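Local structure of putative regulator (Escherichia coli O6, 3HFI) at residues Arg38-Lys43 against Val146-Val151; Leu44-Gly49 against Arg72-Leu77; Arg57-Gly62 against Met67-Arg72; Pro79-Ile84 against His89-Thr94. The protein is of unknown function but is probably a transcription regulator whose UTRA domain, as in relatives of the GntR family, would sense a small-molecule effector. One frame throughout, in Å; residues are numbered along the deposited sequence.

Contact 1 (Arg38-Lys43 against Val146-Val151)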
# COMPACT_ATOMS: atom_id res chain seq x y z
N ARG A 38 4.98 -0.40 -24.35
CA ARG A 38 5.53 -1.71 -24.09
C ARG A 38 5.69 -1.94 -22.59
O ARG A 38 5.38 -3.03 -22.08
CB ARG A 38 6.88 -1.92 -24.78
CG ARG A 38 6.78 -2.27 -26.26
CD ARG A 38 8.16 -2.16 -26.95
NE ARG A 38 8.64 -0.78 -26.79
CZ ARG A 38 8.49 0.22 -27.67
NH1 ARG A 38 7.91 0.00 -28.86
NH2 ARG A 38 8.94 1.45 -27.38
N TYR A 39 6.16 -0.94 -21.87
CA TYR A 39 6.41 -1.15 -20.41
C TYR A 39 5.13 -1.37 -19.68
O TYR A 39 5.00 -2.29 -18.91
CB TYR A 39 7.10 0.08 -19.84
CG TYR A 39 7.42 -0.02 -18.38
CD1 TYR A 39 8.39 -0.93 -17.92
CD2 TYR A 39 6.78 0.82 -17.45
CE1 TYR A 39 8.73 -1.01 -16.58
CE2 TYR A 39 7.12 0.75 -16.08
CZ TYR A 39 8.09 -0.18 -15.66
OH TYR A 39 8.45 -0.32 -14.33
N VAL A 40 4.14 -0.54 -19.98
CA VAL A 40 2.85 -0.67 -19.35
C VAL A 40 2.14 -1.97 -19.75
O VAL A 40 1.49 -2.64 -18.92
CB VAL A 40 1.97 0.52 -19.69
CG1 VAL A 40 0.54 0.22 -19.29
CG2 VAL A 40 2.46 1.79 -18.95
N ALA A 41 2.27 -2.34 -21.03
CA ALA A 41 1.67 -3.58 -21.48
C ALA A 41 2.26 -4.77 -20.75
O ALA A 41 1.52 -5.65 -20.36
CB ALA A 41 1.79 -3.74 -23.05
N GLU A 42 3.58 -4.83 -20.60
CA GLU A 42 4.27 -5.89 -19.79
C GLU A 42 3.77 -5.93 -18.34
O GLU A 42 3.40 -6.97 -17.79
CB GLU A 42 5.80 -5.64 -19.87
CG GLU A 42 6.80 -6.47 -18.99
CD GLU A 42 8.24 -5.76 -18.89
OE1 GLU A 42 8.64 -5.00 -19.84
OE2 GLU A 42 8.97 -5.94 -17.86
N LYS A 43 3.69 -4.76 -17.70
CA LYS A 43 3.12 -4.75 -16.34
C LYS A 43 1.72 -5.32 -16.28
O LYS A 43 1.40 -6.11 -15.42
CB LYS A 43 3.08 -3.32 -15.86
CG LYS A 43 4.48 -2.70 -15.73
CD LYS A 43 5.19 -3.39 -14.62
CE LYS A 43 6.54 -2.81 -14.40
NZ LYS A 43 7.04 -3.44 -13.15
N VAL A 146 -4.95 -5.63 -13.19
CA VAL A 146 -6.02 -4.78 -13.70
C VAL A 146 -5.60 -3.31 -13.82
O VAL A 146 -6.12 -2.59 -14.67
CB VAL A 146 -7.30 -4.87 -12.88
CG1 VAL A 146 -7.12 -4.42 -11.40
CG2 VAL A 146 -8.43 -4.04 -13.56
N GLU A 147 -4.64 -2.87 -13.01
CA GLU A 147 -4.31 -1.45 -12.97
C GLU A 147 -2.87 -1.27 -12.60
O GLU A 147 -2.35 -2.06 -11.80
CB GLU A 147 -5.21 -0.70 -11.98
CG GLU A 147 -5.09 0.84 -11.99
CD GLU A 147 -4.02 1.38 -11.08
OE1 GLU A 147 -3.76 0.78 -10.01
OE2 GLU A 147 -3.44 2.44 -11.39
N PHE A 148 -2.23 -0.26 -13.22
CA PHE A 148 -0.81 0.08 -13.03
C PHE A 148 -0.75 1.58 -12.78
O PHE A 148 -1.08 2.38 -13.67
CB PHE A 148 0.04 -0.29 -14.27
CG PHE A 148 1.48 0.07 -14.13
CD1 PHE A 148 2.25 -0.49 -13.12
CD2 PHE A 148 2.07 0.98 -14.97
CE1 PHE A 148 3.55 -0.15 -12.95
CE2 PHE A 148 3.43 1.34 -14.79
CZ PHE A 148 4.14 0.77 -13.84
N GLY A 149 -0.41 1.94 -11.55
CA GLY A 149 -0.40 3.32 -11.10
C GLY A 149 0.98 3.84 -10.82
O GLY A 149 1.87 3.11 -10.36
N ASN A 150 1.16 5.12 -11.11
CA ASN A 150 2.35 5.87 -10.77
C ASN A 150 1.92 6.97 -9.84
O ASN A 150 1.00 7.74 -10.19
CB ASN A 150 2.93 6.52 -12.00
CG ASN A 150 3.78 5.58 -12.80
OD1 ASN A 150 4.99 5.61 -12.68
ND2 ASN A 150 3.17 4.72 -13.60
N VAL A 151 2.56 7.06 -8.67
CA VAL A 151 2.13 8.00 -7.63
C VAL A 151 3.30 8.91 -7.29
O VAL A 151 4.42 8.43 -7.12
CB VAL A 151 1.64 7.27 -6.38
CG1 VAL A 151 1.19 8.24 -5.35
CG2 VAL A 151 0.49 6.34 -6.74
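K43 lays the aliphatic part of its side chain over one face of the F148 ring. Its CG stands 4.0 Å from the ring centroid and only 13° off the ring normal, a CH-pi contact displaced from the centre toward the rim. CB lies nearer the root of the ring, and CD follows CG past CE1, 4.0 Å from that atom of F148. A bend at chi2 folds the K43 chain along the phenyl instead of letting it run straight out from the helix. F148 meets this chain with CG anti to its own backbone N, which sends the ring from the strand toward the helix. Y39, one helical turn before K43, reaches the far end of the same ring: its CE2 touches F148 CZ at 3.7 Å. The two aromatic planes are steeply inclined, 76° apart with centroids separated by 5.8 Å, and meet obliquely. V40 adds its CG2, 4.1 Å from F148 CD2. Three helix residues thus share one phenyl, and the contact is wholly apolar. The phenol end of Y39 has its polar partner elsewhere, its OH being hydrogen-bonded to E135 on strand 130-139, which F148 also touches. The axis of 38-43 runs at 132° to that of 146-151, 9.1 Å away at closest. Helix 38-44 packs on one face of the antiparallel sheet, where V40 also leans on R72 of strand 65-73, while E147, next to F148, touches F92 of helix 91-99.

Contact 2 (Leu44-Gly49 against Arg72-Leu77)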
# COMPACT_ATOMS: atom_id res chain seq x y z
N LEU A 44 0.84 -4.89 -17.18
CA LEU A 44 -0.55 -5.32 -17.14
C LEU A 44 -0.78 -6.68 -17.82
O LEU A 44 -1.88 -7.21 -17.81
CB LEU A 44 -1.41 -4.26 -17.79
CG LEU A 44 -1.72 -2.96 -17.03
CD1 LEU A 44 -2.48 -2.00 -17.93
CD2 LEU A 44 -2.53 -3.25 -15.77
N ARG A 45 0.26 -7.26 -18.39
CA ARG A 45 0.15 -8.50 -19.16
C ARG A 45 -0.87 -8.42 -20.26
O ARG A 45 -1.75 -9.27 -20.37
CB ARG A 45 -0.08 -9.69 -18.22
CG ARG A 45 0.98 -9.68 -17.15
CD ARG A 45 1.02 -10.87 -16.22
NE ARG A 45 1.77 -10.45 -15.02
CZ ARG A 45 1.88 -11.12 -13.87
NH1 ARG A 45 1.29 -12.32 -13.71
NH2 ARG A 45 2.62 -10.59 -12.87
N ILE A 46 -0.76 -7.38 -21.07
CA ILE A 46 -1.61 -7.21 -22.24
C ILE A 46 -0.72 -7.00 -23.46
O ILE A 46 0.48 -6.79 -23.31
CB ILE A 46 -2.62 -6.05 -22.08
CG1 ILE A 46 -1.91 -4.71 -21.87
CG2 ILE A 46 -3.58 -6.35 -20.92
CD1 ILE A 46 -2.93 -3.50 -21.77
N THR A 47 -1.31 -7.01 -24.66
CA THR A 47 -0.57 -6.82 -25.91
C THR A 47 -0.21 -5.34 -26.00
O THR A 47 -1.05 -4.48 -25.81
CB THR A 47 -1.39 -7.29 -27.09
OG1 THR A 47 -1.80 -8.65 -26.83
CG2 THR A 47 -0.62 -7.22 -28.42
N PRO A 48 1.06 -5.04 -26.24
CA PRO A 48 1.44 -3.68 -26.54
C PRO A 48 0.49 -3.09 -27.57
O PRO A 48 0.14 -3.73 -28.59
CB PRO A 48 2.82 -3.83 -27.19
CG PRO A 48 3.42 -5.15 -26.47
CD PRO A 48 2.20 -6.00 -26.23
N GLY A 49 0.09 -1.85 -27.31
CA GLY A 49 -0.83 -1.13 -28.21
C GLY A 49 -2.32 -1.24 -27.86
O GLY A 49 -3.19 -0.50 -28.42
N ARG A 72 -3.44 3.60 -14.88
CA ARG A 72 -3.63 3.02 -16.17
C ARG A 72 -4.32 1.67 -15.97
O ARG A 72 -3.80 0.77 -15.32
CB ARG A 72 -2.29 2.85 -16.84
CG ARG A 72 -1.76 4.15 -17.45
CD ARG A 72 -0.38 4.04 -17.89
NE ARG A 72 0.10 5.25 -18.58
CZ ARG A 72 0.84 6.20 -17.99
NH1 ARG A 72 1.11 6.13 -16.72
NH2 ARG A 72 1.24 7.24 -18.67
N ILE A 73 -5.50 1.56 -16.57
CA ILE A 73 -6.49 0.52 -16.29
C ILE A 73 -6.79 -0.32 -17.53
O ILE A 73 -7.08 0.23 -18.60
CB ILE A 73 -7.82 1.16 -15.79
CG1 ILE A 73 -7.56 1.96 -14.50
CG2 ILE A 73 -8.80 0.06 -15.51
CD1 ILE A 73 -8.24 3.33 -14.46
N ASN A 74 -6.71 -1.66 -17.39
CA ASN A 74 -7.12 -2.57 -18.45
C ASN A 74 -8.64 -2.57 -18.53
O ASN A 74 -9.33 -3.21 -17.73
CB ASN A 74 -6.62 -3.98 -18.15
CG ASN A 74 -6.98 -4.95 -19.22
OD1 ASN A 74 -7.60 -4.58 -20.22
ND2 ASN A 74 -6.56 -6.18 -19.05
N ILE A 75 -9.18 -1.88 -19.50
CA ILE A 75 -10.62 -1.69 -19.61
C ILE A 75 -11.38 -2.94 -20.09
O ILE A 75 -12.57 -3.09 -19.83
CB ILE A 75 -10.94 -0.44 -20.48
CG1 ILE A 75 -10.36 -0.51 -21.87
CG2 ILE A 75 -10.35 0.80 -19.88
CD1 ILE A 75 -10.16 0.94 -22.44
N GLU A 76 -10.67 -3.88 -20.71
CA GLU A 76 -11.29 -5.15 -21.13
C GLU A 76 -11.89 -5.93 -19.97
O GLU A 76 -12.84 -6.66 -20.13
CB GLU A 76 -10.29 -6.04 -21.84
CG GLU A 76 -9.39 -5.30 -22.88
CD GLU A 76 -10.16 -4.43 -23.86
OE1 GLU A 76 -11.27 -4.85 -24.31
OE2 GLU A 76 -9.64 -3.32 -24.20
N LEU A 77 -11.35 -5.72 -18.77
CA LEU A 77 -11.80 -6.42 -17.58
C LEU A 77 -12.97 -5.73 -16.86
O LEU A 77 -13.58 -6.36 -15.99
CB LEU A 77 -10.60 -6.54 -16.61
CG LEU A 77 -9.48 -7.47 -17.12
CD1 LEU A 77 -8.22 -7.49 -16.18
CD2 LEU A 77 -10.17 -8.93 -17.30
O HOH W 1 -4.44 -7.09 -17.48
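I46 and N74 run past one another head to tail, the methyl CG2 of I46 coming to 3.5 Å from ND2 of N74. Beside them L44 turns its CD1 methyl to the backbone of strand 65-73, 4.0 Å from the carbonyl O of R72. No direct hydrogen bond joins the two segments; a water lies between them instead. It accepts from N74 ND2 at 2.8 Å and lies 2.6 Å from the carbonyl O of L44, within hydrogen-bonding distance. The amide of N74 is held at its other end as well: OD1 receives the backbone N of E76 at 3.2 Å, with the donor lying above the carbonyl plane. With CG anti to its backbone N (chi1 -178°), N74 can direct ND2 across to the water while OD1 stays over its own turn. Farther out, A41 of the helix and I52 of strand 51-60 pack against I46, and NE of R72 forms a salt bridge with E34. R45, with positive phi, ends helix 38-44 in a Schellman motif, just after the L44 carbonyl that the water meets. N74 forms an Asx turn between strand 65-73 and the 3-10 segment 75-77. The arrangement is thus a helix C-terminus bridged through water to an Asx turn following a sheet strand, within the UTRA domain.

Contact 3 (Arg57-Gly62 against Met67-Arg72)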
# COMPACT_ATOMS: atom_id res chain seq x y z
N ARG A 57 -5.23 11.98 -11.28
CA ARG A 57 -6.02 12.35 -10.11
C ARG A 57 -5.14 13.02 -9.08
O ARG A 57 -4.00 12.60 -8.87
CB ARG A 57 -6.66 11.10 -9.51
CG ARG A 57 -7.79 10.59 -10.39
CD ARG A 57 -7.92 9.12 -10.28
NE ARG A 57 -8.52 8.79 -9.02
CZ ARG A 57 -8.02 7.95 -8.11
NH1 ARG A 57 -6.88 7.28 -8.25
NH2 ARG A 57 -8.71 7.78 -7.00
N LEU A 58 -5.66 14.10 -8.49
CA LEU A 58 -4.89 14.88 -7.53
C LEU A 58 -5.59 14.69 -6.21
O LEU A 58 -6.79 14.95 -6.08
CB LEU A 58 -4.83 16.36 -7.92
CG LEU A 58 -3.96 17.27 -7.04
CD1 LEU A 58 -2.48 17.04 -7.28
CD2 LEU A 58 -4.30 18.73 -7.29
N ARG A 59 -4.87 14.16 -5.25
CA ARG A 59 -5.46 13.86 -3.97
C ARG A 59 -4.98 14.90 -3.01
O ARG A 59 -3.77 15.09 -2.89
CB ARG A 59 -5.02 12.52 -3.46
CG ARG A 59 -5.26 12.38 -1.98
CD ARG A 59 -5.40 10.93 -1.64
NE ARG A 59 -6.47 10.38 -2.46
CZ ARG A 59 -6.58 9.10 -2.81
NH1 ARG A 59 -5.69 8.20 -2.40
NH2 ARG A 59 -7.60 8.72 -3.57
N SER A 60 -5.92 15.58 -2.36
CA SER A 60 -5.57 16.53 -1.31
C SER A 60 -6.13 16.09 0.05
O SER A 60 -7.24 15.54 0.18
CB SER A 60 -5.97 17.96 -1.69
OG SER A 60 -7.27 18.02 -2.23
N ILE A 61 -5.32 16.33 1.07
CA ILE A 61 -5.57 15.87 2.43
C ILE A 61 -5.75 17.10 3.32
O ILE A 61 -4.77 17.78 3.67
CB ILE A 61 -4.46 14.87 2.91
CG1 ILE A 61 -4.69 13.50 2.21
CG2 ILE A 61 -4.45 14.72 4.44
CD1 ILE A 61 -3.41 12.69 1.87
N GLY A 62 -7.01 17.42 3.60
CA GLY A 62 -7.37 18.57 4.44
C GLY A 62 -7.26 19.91 3.73
O GLY A 62 -7.11 20.96 4.39
N MET A 67 -0.90 14.07 -3.08
CA MET A 67 -0.25 13.30 -4.10
C MET A 67 -0.94 13.40 -5.45
O MET A 67 -2.13 13.69 -5.54
CB MET A 67 -0.21 11.84 -3.67
CG MET A 67 -1.56 11.22 -3.44
SD MET A 67 -1.50 9.65 -2.49
CE MET A 67 -1.67 10.30 -0.85
N LEU A 68 -0.15 13.14 -6.49
CA LEU A 68 -0.62 13.06 -7.87
C LEU A 68 -0.58 11.59 -8.29
O LEU A 68 0.44 10.93 -8.14
CB LEU A 68 0.26 13.95 -8.76
CG LEU A 68 -0.05 14.04 -10.24
CD1 LEU A 68 -1.36 14.78 -10.53
CD2 LEU A 68 1.14 14.76 -10.82
N ILE A 69 -1.71 11.08 -8.77
CA ILE A 69 -1.87 9.69 -9.12
C ILE A 69 -2.19 9.59 -10.59
O ILE A 69 -3.12 10.26 -11.07
CB ILE A 69 -3.02 9.04 -8.32
CG1 ILE A 69 -2.87 9.37 -6.82
CG2 ILE A 69 -3.04 7.51 -8.62
CD1 ILE A 69 -4.00 8.84 -5.94
N GLU A 70 -1.44 8.75 -11.30
CA GLU A 70 -1.71 8.41 -12.71
C GLU A 70 -2.02 6.94 -12.78
O GLU A 70 -1.13 6.10 -12.56
CB GLU A 70 -0.47 8.71 -13.52
CG GLU A 70 -0.14 10.13 -13.47
CD GLU A 70 1.05 10.42 -14.32
OE1 GLU A 70 2.19 10.27 -13.80
OE2 GLU A 70 0.83 10.83 -15.49
N ASN A 71 -3.28 6.61 -12.99
CA ASN A 71 -3.73 5.24 -13.08
C ASN A 71 -3.83 4.82 -14.56
O ASN A 71 -4.28 5.60 -15.41
CB ASN A 71 -5.14 5.11 -12.45
CG ASN A 71 -5.20 5.57 -11.04
OD1 ASN A 71 -5.89 6.53 -10.71
ND2 ASN A 71 -4.53 4.83 -10.16
N ARG A 72 -3.44 3.60 -14.88
CA ARG A 72 -3.63 3.02 -16.17
C ARG A 72 -4.32 1.67 -15.97
O ARG A 72 -3.80 0.77 -15.32
CB ARG A 72 -2.29 2.85 -16.84
CG ARG A 72 -1.76 4.15 -17.45
CD ARG A 72 -0.38 4.04 -17.89
NE ARG A 72 0.10 5.25 -18.58
CZ ARG A 72 0.84 6.20 -17.99
NH1 ARG A 72 1.11 6.13 -16.72
NH2 ARG A 72 1.24 7.24 -18.67
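R57 N donates to I69 O at 2.7 Å, a nearly straight bond (161° at the hydrogen), and I69 N returns a bond to R57 O, so that the two residues are a hydrogen-bonded pair of an antiparallel ladder. R59 and M67 form the next such pair, and L58 with L68 is the non-hydrogen-bonded pair between them. The side chain of R57 adds a bond of its own: NH1 donates to N71 OD1 at 2.8 Å, and the CD of the same arginine lies 3.3 Å from that oxygen of N71. This bond is bent (143° at the hydrogen), and the guanidinium and amide planes stand 39° apart. R57 gets there by a kink at chi3, which brings its far end back over the neighbouring strand. The other end of the amide is taken too, N71 ND2 donating to E147 on strand 144-153, so that its rotation is fixed from both sides. On the sheet face of R57 and R59, M67 lies alongside R59 and points the same way, its CG 3.7 Å from R59 CB. I69 puts CD1 over one face of the R59 guanidinium, 4.0 Å from NH1. Toward the hairpin turn, the methyl CE of M67 also meets CD1 of I61. On the opposite face L58 and L68 touch through their CD1 methyls at 4.1 Å, where L123 of helix 117-123 packs on both. The arrangement is that of a two-stranded antiparallel beta hairpin, strands 51-60 and 65-73, embedded in the six-stranded sheet of the domain, with an arginine-asparagine bond reaching diagonally between its strands.

Contact 4 (Pro79-Ile84 against His89-Thr94)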
# COMPACT_ATOMS: atom_id res chain seq x y z
N PRO A 79 -15.97 -3.64 -18.32
CA PRO A 79 -17.00 -3.09 -19.19
C PRO A 79 -17.69 -1.93 -18.49
O PRO A 79 -18.23 -2.13 -17.38
CB PRO A 79 -17.96 -4.28 -19.42
CG PRO A 79 -17.10 -5.52 -19.15
CD PRO A 79 -16.17 -5.09 -18.07
N GLY A 80 -17.56 -0.73 -19.10
CA GLY A 80 -18.29 0.48 -18.68
C GLY A 80 -17.45 1.55 -18.00
O GLY A 80 -17.94 2.68 -17.79
N ILE A 81 -16.19 1.22 -17.68
CA ILE A 81 -15.37 2.06 -16.81
C ILE A 81 -15.07 3.40 -17.48
O ILE A 81 -14.84 4.43 -16.80
CB ILE A 81 -14.01 1.34 -16.46
CG1 ILE A 81 -13.21 2.13 -15.40
CG2 ILE A 81 -13.15 1.08 -17.75
CD1 ILE A 81 -13.21 1.57 -13.96
N VAL A 82 -15.01 3.38 -18.81
CA VAL A 82 -14.69 4.59 -19.53
C VAL A 82 -15.82 5.62 -19.38
O VAL A 82 -15.56 6.80 -19.57
CB VAL A 82 -14.37 4.36 -21.06
CG1 VAL A 82 -13.16 3.45 -21.22
CG2 VAL A 82 -15.56 3.84 -21.77
N GLU A 83 -17.03 5.20 -19.01
CA GLU A 83 -18.17 6.11 -18.91
C GLU A 83 -18.32 6.70 -17.53
O GLU A 83 -19.16 7.57 -17.36
CB GLU A 83 -19.45 5.41 -19.28
CG GLU A 83 -19.54 5.10 -20.77
CD GLU A 83 -20.20 3.73 -21.05
OE1 GLU A 83 -19.56 2.84 -21.69
OE2 GLU A 83 -21.37 3.56 -20.61
N ILE A 84 -17.53 6.27 -16.56
CA ILE A 84 -17.67 6.74 -15.17
C ILE A 84 -17.11 8.18 -14.99
O ILE A 84 -16.17 8.57 -15.65
CB ILE A 84 -16.97 5.72 -14.15
CG1 ILE A 84 -17.55 4.30 -14.29
CG2 ILE A 84 -17.12 6.13 -12.70
CD1 ILE A 84 -19.03 4.20 -14.11
N HIS A 89 -17.28 9.08 -8.36
CA HIS A 89 -17.20 7.68 -7.98
C HIS A 89 -15.81 7.40 -7.56
O HIS A 89 -14.91 8.13 -7.97
CB HIS A 89 -17.62 6.80 -9.14
CG HIS A 89 -19.08 6.90 -9.42
ND1 HIS A 89 -19.60 7.70 -10.41
CD2 HIS A 89 -20.15 6.39 -8.75
CE1 HIS A 89 -20.92 7.65 -10.38
NE2 HIS A 89 -21.28 6.86 -9.38
N ASN A 90 -15.62 6.39 -6.71
CA ASN A 90 -14.29 5.95 -6.28
C ASN A 90 -13.72 4.90 -7.25
O ASN A 90 -14.45 4.00 -7.71
CB ASN A 90 -14.34 5.38 -4.87
CG ASN A 90 -14.88 6.37 -3.86
OD1 ASN A 90 -15.81 6.07 -3.10
ND2 ASN A 90 -14.30 7.58 -3.86
N LEU A 91 -12.44 5.00 -7.55
CA LEU A 91 -11.88 4.23 -8.65
C LEU A 91 -11.94 2.74 -8.39
O LEU A 91 -12.52 2.02 -9.17
CB LEU A 91 -10.43 4.64 -8.93
CG LEU A 91 -9.71 3.86 -9.99
CD1 LEU A 91 -10.48 3.83 -11.36
CD2 LEU A 91 -8.33 4.45 -10.15
N PHE A 92 -11.36 2.29 -7.28
CA PHE A 92 -11.20 0.87 -7.06
C PHE A 92 -12.50 0.11 -6.73
O PHE A 92 -12.73 -0.96 -7.30
CB PHE A 92 -10.05 0.62 -6.11
CG PHE A 92 -8.73 0.98 -6.73
CD1 PHE A 92 -8.13 0.13 -7.65
CD2 PHE A 92 -8.13 2.20 -6.48
CE1 PHE A 92 -6.93 0.47 -8.28
CE2 PHE A 92 -6.90 2.53 -7.09
CZ PHE A 92 -6.32 1.66 -7.99
N PRO A 93 -13.38 0.70 -5.92
CA PRO A 93 -14.72 0.15 -5.79
C PRO A 93 -15.41 -0.01 -7.12
O PRO A 93 -16.10 -1.00 -7.33
CB PRO A 93 -15.45 1.19 -4.95
CG PRO A 93 -14.34 1.75 -4.05
CD PRO A 93 -13.16 1.82 -4.99
N THR A 94 -15.20 0.95 -8.03
CA THR A 94 -15.84 0.89 -9.33
C THR A 94 -15.27 -0.21 -10.22
O THR A 94 -16.00 -0.86 -10.97
CB THR A 94 -15.77 2.27 -10.06
OG1 THR A 94 -16.35 3.30 -9.24
CG2 THR A 94 -16.52 2.23 -11.38
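I84 and T94 meet end to end, I84 CG1 coming to 3.7 Å from the methyl CG2 of T94. The rotamer of T94 decides which of its branches does this. Its chi1 of -56° leaves OG1 beside the backbone N, turned back along its own chain, and puts CG2 anti to that N, where it projects to the isoleucine. OG1 donates to the carbonyl O of N90 at 2.5 Å, an unusually short distance that should not be pressed. That oxygen of N90 also accepts the backbone N of T94 at 3.2 Å, and the two donors come from opposite faces of its plane. The first turn of the helix thus has a side-chain bond beside its backbone one, and the threonine shows its methyl to the loop. I84 uses a second branch on H89. A chi1 of -57° sets CG1 of I84 beside the backbone N and CG2 anti to it; CG2 sits 3.7 Å from H89 CB and just as far from ND1, the two side chains being nearly perpendicular. ND1 of H89 has a weak hydrogen bond to the carbonyl O of D85. The buried I81 brings CD1 to 4.2 Å from T94 CG2, and more loosely to CD1 of L91. I81 itself rests on I75, F86 and L53, while I95 and L98 of helix 91-99 pack against it. This is a loop-to-helix contact at an N-terminus: I81 of the 3-10 segment 81-83 and I84 just after it pack on H89 and the first turn of helix 91-99, N90 taking the N-cap position without a side-chain capping bond.

How the contacts relate
All four contacts lie within the UTRA domain and around one antiparallel sheet. Along the chain, contacts 2, 3 and 4 are nested inside the loop closed by contact 1; contact 3 sits inside contact 2, and contact 4 follows both. Contacts 1 and 2 are close, their centres about 8 Å apart, and are joined by probable backbone hydrogen bonds from F148 N to R72 O and from N74 N to V146 O. Contact 3, centred about 21 Å from contact 2, lies across the chain's centre from both. Contact 4 brings helix 91-99 in, with L91 touching I73 and N71. Strand 65-73, itself half of the hairpin of contact 3, runs on to contacts 1 and 2, so the three share one sheet.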